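Local coordinates for protein arylsulfatase (Pseudoalteromonas sp. MB47, PDB 7AJ0) that probably removes sulfate groups from the algal polysaccharide fucoidan as a hexameric, calcium-binding member of the sulfatase family, at residues Pro340-Glu350 with Trp466-Met477. Sequence-based numbering, arbitrary orientation.
Sequences PWRGGKGTTWE and WVFNLNMDPKEM
Loop 340-350 of the sulfatase domain meets the turn after strand 466-469, outermost of its sheet within this chain, with E476 between R342, W349 and E350. E476 OE2 accepts the backbone N-H of E350 at 2.9 Å, on its syn side and nearly straight (173°). As E350 begins helix 350-353, the carboxylate probably also favours that helix start electrostatically. Water 1 accepts from R342 N and donates to E476 OE2 and P474 O, so OE2 takes two hydrogen bonds. The carboxylate stands almost upright to the W349 ring (planes 85° apart), with OE2 3.3 Å from CE3 at the ring edge, where W349 CZ3 also meets F468 CE1 at 3.9 Å. R342, CG anti to its own N (chi1 177°) and extended onward, lays its guanidinium over W349, CZ2 lying 3.4 Å above the guanidinium plane. From there NH1 reaches E476 O at 2.7 Å, in the guanidinium plane, and water 2 links NH1 to M477 O. A leucine at R342 would probably leave E476 O without this donor and W349 without the flat guanidinium over its face. Separately, W341 CZ3 packs on P474 CB at 3.5 Å. E350 OE1 hydrogen-bonds Y97 OH on strand 91-97. K438 of strand 437-440 salt-bridges E350 and E476, probably offsetting their like charges, and H440 hydrogen-bonds E476 OE1; through E476 and K438, helix 350-353 is joined to the four-stranded antiparallel sheet.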
ATOM      1  N   PRO A 340     -20.156   8.665   8.438  1.00 21.75           N
ATOM      2  CA  PRO A 340     -20.031   7.990   7.140  1.00 21.96           C
ATOM      3  C   PRO A 340     -18.903   8.532   6.280  1.00 21.95           C
ATOM      4  O   PRO A 340     -18.520   7.865   5.308  1.00 22.18           O
ATOM      5  CB  PRO A 340     -21.394   8.240   6.483  1.00 21.99           C
ATOM      6  CG  PRO A 340     -21.838   9.542   7.062  1.00 21.71           C
ATOM      7  CD  PRO A 340     -21.329   9.565   8.483  1.00 21.59           C
ATOM      8  N   TRP A 341     -18.356   9.699   6.605  1.00 21.73           N
ATOM      9  CA  TRP A 341     -17.384  10.345   5.742  1.00 21.75           C
ATOM     10  C   TRP A 341     -15.971   9.849   6.036  1.00 24.73           C
ATOM     11  O   TRP A 341     -15.714   9.148   7.016  1.00 21.96           O
ATOM     12  CB  TRP A 341     -17.439  11.863   5.907  1.00 27.81           C
ATOM     13  CG  TRP A 341     -18.818  12.426   6.010  1.00 21.38           C
ATOM     14  CD1 TRP A 341     -19.258  13.336   6.926  1.00 21.20           C
ATOM     15  CD2 TRP A 341     -19.941  12.122   5.175  1.00 21.48           C
ATOM     16  NE1 TRP A 341     -20.583  13.622   6.712  1.00 21.18           N
ATOM     17  CE2 TRP A 341     -21.028  12.888   5.644  1.00 21.35           C
ATOM     18  CE3 TRP A 341     -20.135  11.277   4.080  1.00 21.72           C
ATOM     19  CZ2 TRP A 341     -22.287  12.837   5.054  1.00 21.46           C
ATOM     20  CZ3 TRP A 341     -21.390  11.227   3.496  1.00 21.83           C
ATOM     21  CH2 TRP A 341     -22.448  12.003   3.984  1.00 21.70           C
ATOM     22  N   ARG A 342     -15.042  10.251   5.172  1.00 28.82           N
ATOM     23  CA  ARG A 342     -13.661   9.808   5.276  1.00 22.22           C
ATOM     24  C   ARG A 342     -12.955  10.481   6.447  1.00 22.12           C
ATOM     25  O   ARG A 342     -13.242  11.626   6.805  1.00 21.90           O
ATOM     26  CB  ARG A 342     -12.924  10.115   3.974  1.00 22.41           C
ATOM     27  CG  ARG A 342     -11.449   9.769   3.982  1.00 22.69           C
ATOM     28  CD  ARG A 342     -10.852   9.987   2.603  1.00 22.93           C
ATOM     29  NE  ARG A 342      -9.459   9.561   2.525  1.00 23.28           N
ATOM     30  CZ  ARG A 342      -8.764   9.482   1.395  1.00 23.60           C
ATOM     31  NH1 ARG A 342      -9.333   9.797   0.240  1.00 23.61           N
ATOM     32  NH2 ARG A 342      -7.501   9.083   1.420  1.00 23.96           N
ATOM     33  N   GLY A 343     -12.014   9.751   7.046  1.00 22.34           N
ATOM     34  CA  GLY A 343     -11.198  10.323   8.087  1.00 22.35           C
ATOM     35  C   GLY A 343     -11.971  10.527   9.379  1.00 22.15           C
ATOM     36  O   GLY A 343     -12.856   9.752   9.742  1.00 28.13           O
ATOM     37  N   GLY A 344     -11.624  11.602  10.079  1.00 22.07           N
ATOM     38  CA  GLY A 344     -12.257  11.897  11.352  1.00 21.94           C
ATOM     39  C   GLY A 344     -11.572  13.070  12.024  1.00 21.97           C
ATOM     40  O   GLY A 344     -10.875  13.851  11.374  1.00 22.03           O
ATOM     41  N   LYS A 345     -11.784  13.178  13.334  1.00 21.98           N
ATOM     42  CA  LYS A 345     -11.164  14.239  14.117  1.00 22.09           C
ATOM     43  C   LYS A 345      -9.669  14.316  13.832  1.00 22.40           C
ATOM     44  O   LYS A 345      -8.990  13.293  13.707  1.00 22.62           O
ATOM     45  CB  LYS A 345     -11.407  13.990  15.607  1.00 22.18           C
ATOM     46  CG  LYS A 345     -10.905  15.077  16.534  1.00 22.34           C
ATOM     47  CD  LYS A 345     -11.011  14.605  17.976  1.00 22.52           C
ATOM     48  CE  LYS A 345     -10.738  15.719  18.967  1.00 24.25           C
ATOM     49  NZ  LYS A 345     -10.847  15.219  20.368  1.00 27.06           N
ATOM     50  N   GLY A 346      -9.161  15.540  13.724  1.00 22.46           N
ATOM     51  CA  GLY A 346      -7.761  15.764  13.455  1.00 22.81           C
ATOM     52  C   GLY A 346      -7.386  15.857  11.996  1.00 22.82           C
ATOM     53  O   GLY A 346      -6.191  15.917  11.683  1.00 23.16           O
ATOM     54  N   THR A 347      -8.362  15.859  11.093  1.00 22.52           N
ATOM     55  CA  THR A 347      -8.098  15.994   9.670  1.00 22.56           C
ATOM     56  C   THR A 347      -9.178  16.874   9.060  1.00 22.27           C
ATOM     57  O   THR A 347     -10.269  17.028   9.614  1.00 22.01           O
ATOM     58  CB  THR A 347      -8.073  14.639   8.950  1.00 22.62           C
ATOM     59  OG1 THR A 347      -9.396  14.084   8.915  1.00 22.32           O
ATOM     60  CG2 THR A 347      -7.141  13.669   9.656  1.00 24.04           C
ATOM     61  N   THR A 348      -8.863  17.454   7.903  1.00 22.35           N
ATOM     62  CA  THR A 348      -9.829  18.235   7.145  1.00 22.15           C
ATOM     63  C   THR A 348     -10.504  17.414   6.052  1.00 22.06           C
ATOM     64  O   THR A 348     -11.022  17.985   5.086  1.00 22.02           O
ATOM     65  CB  THR A 348      -9.164  19.476   6.550  1.00 22.36           C
ATOM     66  OG1 THR A 348      -7.921  19.114   5.940  1.00 22.69           O
ATOM     67  CG2 THR A 348      -8.928  20.514   7.638  1.00 22.43           C
ATOM     68  N   TRP A 349     -10.491  16.089   6.171  1.00 22.08           N
ATOM     69  CA  TRP A 349     -11.471  15.292   5.454  1.00 21.97           C
ATOM     70  C   TRP A 349     -12.862  15.640   5.981  1.00 21.68           C
ATOM     71  O   TRP A 349     -13.020  16.202   7.069  1.00 21.57           O
ATOM     72  CB  TRP A 349     -11.205  13.800   5.623  1.00 22.10           C
ATOM     73  CG  TRP A 349      -9.940  13.318   4.980  1.00 22.45           C
ATOM     74  CD1 TRP A 349      -8.859  12.776   5.610  1.00 22.69           C
ATOM     75  CD2 TRP A 349      -9.624  13.333   3.583  1.00 22.64           C
ATOM     76  NE1 TRP A 349      -7.890  12.449   4.693  1.00 23.02           N
ATOM     77  CE2 TRP A 349      -8.335  12.782   3.441  1.00 23.00           C
ATOM     78  CE3 TRP A 349     -10.305  13.758   2.439  1.00 22.60           C
ATOM     79  CZ2 TRP A 349      -7.713  12.649   2.203  1.00 23.31           C
ATOM     80  CZ3 TRP A 349      -9.688  13.623   1.213  1.00 22.90           C
ATOM     81  CH2 TRP A 349      -8.404  13.074   1.103  1.00 23.25           C
ATOM     82  N   GLU A 350     -13.885  15.302   5.199  1.00 21.61           N
ATOM     83  CA  GLU A 350     -15.245  15.618   5.624  1.00 21.40           C
ATOM     84  C   GLU A 350     -15.575  14.968   6.962  1.00 21.31           C
ATOM     85  O   GLU A 350     -16.334  15.537   7.756  1.00 21.16           O
ATOM     86  CB  GLU A 350     -16.238  15.188   4.550  1.00 21.43           C
ATOM     87  CG  GLU A 350     -16.137  16.016   3.281  1.00 21.53           C
ATOM     88  CD  GLU A 350     -16.533  17.459   3.507  1.00 23.76           C
ATOM     89  OE1 GLU A 350     -17.691  17.693   3.915  1.00 37.78           O
ATOM     90  OE2 GLU A 350     -15.688  18.357   3.292  1.00 21.52           O
ATOM     91  N   TRP A 466      -6.706  18.725  -5.154  1.00 24.61           N
ATOM     92  CA  TRP A 466      -7.677  17.641  -5.203  1.00 24.39           C
ATOM     93  C   TRP A 466      -9.085  18.219  -5.154  1.00 24.06           C
ATOM     94  O   TRP A 466      -9.354  19.176  -4.422  1.00 23.83           O
ATOM     95  CB  TRP A 466      -7.469  16.672  -4.043  1.00 24.19           C
ATOM     96  CG  TRP A 466      -6.177  15.920  -4.093  1.00 24.56           C
ATOM     97  CD1 TRP A 466      -5.052  16.262  -4.783  1.00 25.02           C
ATOM     98  CD2 TRP A 466      -5.879  14.690  -3.426  1.00 24.57           C
ATOM     99  NE1 TRP A 466      -4.070  15.325  -4.582  1.00 25.31           N
ATOM    100  CE2 TRP A 466      -4.552  14.347  -3.753  1.00 25.05           C
ATOM    101  CE3 TRP A 466      -6.604  13.844  -2.583  1.00 24.27           C
ATOM    102  CZ2 TRP A 466      -3.935  13.198  -3.266  1.00 25.23           C
ATOM    103  CZ3 TRP A 466      -5.992  12.702  -2.100  1.00 25.49           C
ATOM    104  CH2 TRP A 466      -4.670  12.389  -2.444  1.00 26.42           C
ATOM    105  N   VAL A 467      -9.986  17.637  -5.941  1.00 24.09           N
ATOM    106  CA  VAL A 467     -11.365  18.101  -6.021  1.00 23.86           C
ATOM    107  C   VAL A 467     -12.294  16.902  -5.918  1.00 23.73           C
ATOM    108  O   VAL A 467     -12.113  15.905  -6.628  1.00 24.00           O
ATOM    109  CB  VAL A 467     -11.639  18.881  -7.320  1.00 24.17           C
ATOM    110  CG1 VAL A 467     -13.101  19.287  -7.385  1.00 23.99           C
ATOM    111  CG2 VAL A 467     -10.736  20.103  -7.408  1.00 24.36           C
ATOM    112  N   PHE A 468     -13.277  17.000  -5.028  1.00 23.36           N
ATOM    113  CA  PHE A 468     -14.341  16.019  -4.895  1.00 23.26           C
ATOM    114  C   PHE A 468     -15.676  16.734  -5.042  1.00 23.15           C
ATOM    115  O   PHE A 468     -15.939  17.708  -4.327  1.00 22.91           O
ATOM    116  CB  PHE A 468     -14.296  15.312  -3.535  1.00 22.97           C
ATOM    117  CG  PHE A 468     -12.992  14.634  -3.237  1.00 23.10           C
ATOM    118  CD1 PHE A 468     -11.957  15.328  -2.636  1.00 23.06           C
ATOM    119  CD2 PHE A 468     -12.810  13.296  -3.540  1.00 23.32           C
ATOM    120  CE1 PHE A 468     -10.757  14.704  -2.354  1.00 23.24           C
ATOM    121  CE2 PHE A 468     -11.614  12.664  -3.260  1.00 23.49           C
ATOM    122  CZ  PHE A 468     -10.586  13.370  -2.666  1.00 31.00           C
ATOM    123  N   ASN A 469     -16.511  16.265  -5.963  1.00 23.37           N
ATOM    124  CA  ASN A 469     -17.918  16.663  -5.980  1.00 23.30           C
ATOM    125  C   ASN A 469     -18.601  15.930  -4.833  1.00 23.01           C
ATOM    126  O   ASN A 469     -18.857  14.726  -4.915  1.00 23.12           O
ATOM    127  CB  ASN A 469     -18.564  16.333  -7.318  1.00 23.71           C
ATOM    128  CG  ASN A 469     -20.021  16.767  -7.386  1.00 23.72           C
ATOM    129  OD1 ASN A 469     -20.744  16.732  -6.389  1.00 23.43           O
ATOM    130  ND2 ASN A 469     -20.458  17.176  -8.567  1.00 24.10           N
ATOM    131  N   LEU A 470     -18.888  16.646  -3.747  1.00 22.69           N
ATOM    132  CA  LEU A 470     -19.389  15.984  -2.549  1.00 22.43           C
ATOM    133  C   LEU A 470     -20.767  15.365  -2.757  1.00 25.58           C
ATOM    134  O   LEU A 470     -21.149  14.473  -1.995  1.00 22.45           O
ATOM    135  CB  LEU A 470     -19.430  16.965  -1.379  1.00 22.13           C
ATOM    136  CG  LEU A 470     -18.063  17.397  -0.846  1.00 22.03           C
ATOM    137  CD1 LEU A 470     -18.227  18.384   0.304  1.00 21.79           C
ATOM    138  CD2 LEU A 470     -17.239  16.193  -0.408  1.00 22.03           C
ATOM    139  N   ASN A 471     -21.521  15.815  -3.763  1.00 22.79           N
ATOM    140  CA  ASN A 471     -22.774  15.140  -4.079  1.00 23.00           C
ATOM    141  C   ASN A 471     -22.511  13.757  -4.659  1.00 23.27           C
ATOM    142  O   ASN A 471     -23.245  12.805  -4.371  1.00 23.36           O
ATOM    143  CB  ASN A 471     -23.599  15.976  -5.053  1.00 23.27           C
ATOM    144  CG  ASN A 471     -24.148  17.237  -4.419  1.00 23.08           C
ATOM    145  OD1 ASN A 471     -24.468  17.264  -3.229  1.00 22.79           O
ATOM    146  ND2 ASN A 471     -24.262  18.292  -5.215  1.00 23.27           N
ATOM    147  N   MET A 472     -21.460  13.625  -5.466  1.00 23.45           N
ATOM    148  CA  MET A 472     -21.154  12.375  -6.147  1.00 23.80           C
ATOM    149  C   MET A 472     -20.149  11.509  -5.404  1.00 23.66           C
ATOM    150  O   MET A 472     -20.205  10.281  -5.516  1.00 23.90           O
ATOM    151  CB  MET A 472     -20.619  12.669  -7.551  1.00 24.17           C
ATOM    152  CG  MET A 472     -21.606  13.415  -8.434  1.00 24.43           C
ATOM    153  SD  MET A 472     -23.191  12.560  -8.538  1.00 37.31           S
ATOM    154  CE  MET A 472     -24.228  13.695  -7.641  1.00 24.35           C
ATOM    155  N   ASP A 473     -19.239  12.111  -4.644  1.00 23.35           N
ATOM    156  CA  ASP A 473     -18.209  11.380  -3.904  1.00 23.26           C
ATOM    157  C   ASP A 473     -18.165  11.892  -2.469  1.00 22.83           C
ATOM    158  O   ASP A 473     -17.165  12.466  -2.027  1.00 22.69           O
ATOM    159  CB  ASP A 473     -16.854  11.533  -4.592  1.00 23.46           C
ATOM    160  CG  ASP A 473     -15.826  10.541  -4.087  1.00 23.53           C
ATOM    161  OD1 ASP A 473     -16.188   9.656  -3.283  1.00 23.46           O
ATOM    162  OD2 ASP A 473     -14.653  10.648  -4.498  1.00 23.71           O
ATOM    163  N   PRO A 474     -19.244  11.695  -1.706  1.00 22.67           N
ATOM    164  CA  PRO A 474     -19.275  12.242  -0.340  1.00 22.31           C
ATOM    165  C   PRO A 474     -18.212  11.645   0.557  1.00 22.23           C
ATOM    166  O   PRO A 474     -17.760  12.304   1.500  1.00 22.00           O
ATOM    167  CB  PRO A 474     -20.687  11.893   0.156  1.00 22.27           C
ATOM    168  CG  PRO A 474     -21.448  11.431  -1.056  1.00 22.61           C
ATOM    169  CD  PRO A 474     -20.436  10.883  -2.007  1.00 22.88           C
ATOM    170  N   LYS A 475     -17.807  10.405   0.296  1.00 22.48           N
ATOM    171  CA  LYS A 475     -16.792   9.727   1.086  1.00 22.50           C
ATOM    172  C   LYS A 475     -15.379  10.020   0.599  1.00 22.63           C
ATOM    173  O   LYS A 475     -14.426   9.428   1.116  1.00 22.73           O
ATOM    174  CB  LYS A 475     -17.054   8.218   1.078  1.00 22.77           C
ATOM    175  CG  LYS A 475     -18.456   7.841   1.549  1.00 22.71           C
ATOM    176  CD  LYS A 475     -18.566   6.364   1.910  1.00 22.98           C
ATOM    177  CE  LYS A 475     -18.341   5.461   0.710  1.00 23.42           C
ATOM    178  NZ  LYS A 475     -18.491   4.027   1.083  1.00 23.74           N
ATOM    179  N   GLU A 476     -15.228  10.912  -0.381  1.00 22.68           N
ATOM    180  CA  GLU A 476     -13.921  11.372  -0.852  1.00 22.84           C
ATOM    181  C   GLU A 476     -12.987  10.198  -1.143  1.00 23.19           C
ATOM    182  O   GLU A 476     -11.857  10.129  -0.656  1.00 23.26           O
ATOM    183  CB  GLU A 476     -13.293  12.330   0.161  1.00 22.60           C
ATOM    184  CG  GLU A 476     -14.045  13.639   0.328  1.00 22.34           C
ATOM    185  CD  GLU A 476     -13.500  14.484   1.466  1.00 22.15           C
ATOM    186  OE1 GLU A 476     -12.936  15.565   1.193  1.00 22.20           O
ATOM    187  OE2 GLU A 476     -13.632  14.062   2.635  1.00 22.00           O
ATOM    188  N   MET A 477     -13.467   9.276  -1.977  1.00 23.46           N
ATOM    189  CA  MET A 477     -12.727   8.043  -2.221  1.00 23.84           C
ATOM    190  C   MET A 477     -11.623   8.226  -3.257  1.00 24.20           C
ATOM    191  O   MET A 477     -10.559   7.609  -3.139  1.00 24.47           O
ATOM    192  CB  MET A 477     -13.694   6.944  -2.662  1.00 29.53           C
ATOM    193  CG  MET A 477     -14.715   6.579  -1.600  1.00 39.19           C
ATOM    194  SD  MET A 477     -16.005   5.491  -2.225  1.00 25.88           S
ATOM    195  CE  MET A 477     -15.061   4.004  -2.568  1.00 37.88           C
TER
HETATM  196  O   HOH W   1     -15.680  12.257   2.995  1.00 22.07           O
HETATM  197  O   HOH W   2      -7.965   8.770  -2.284  1.00 22.07           O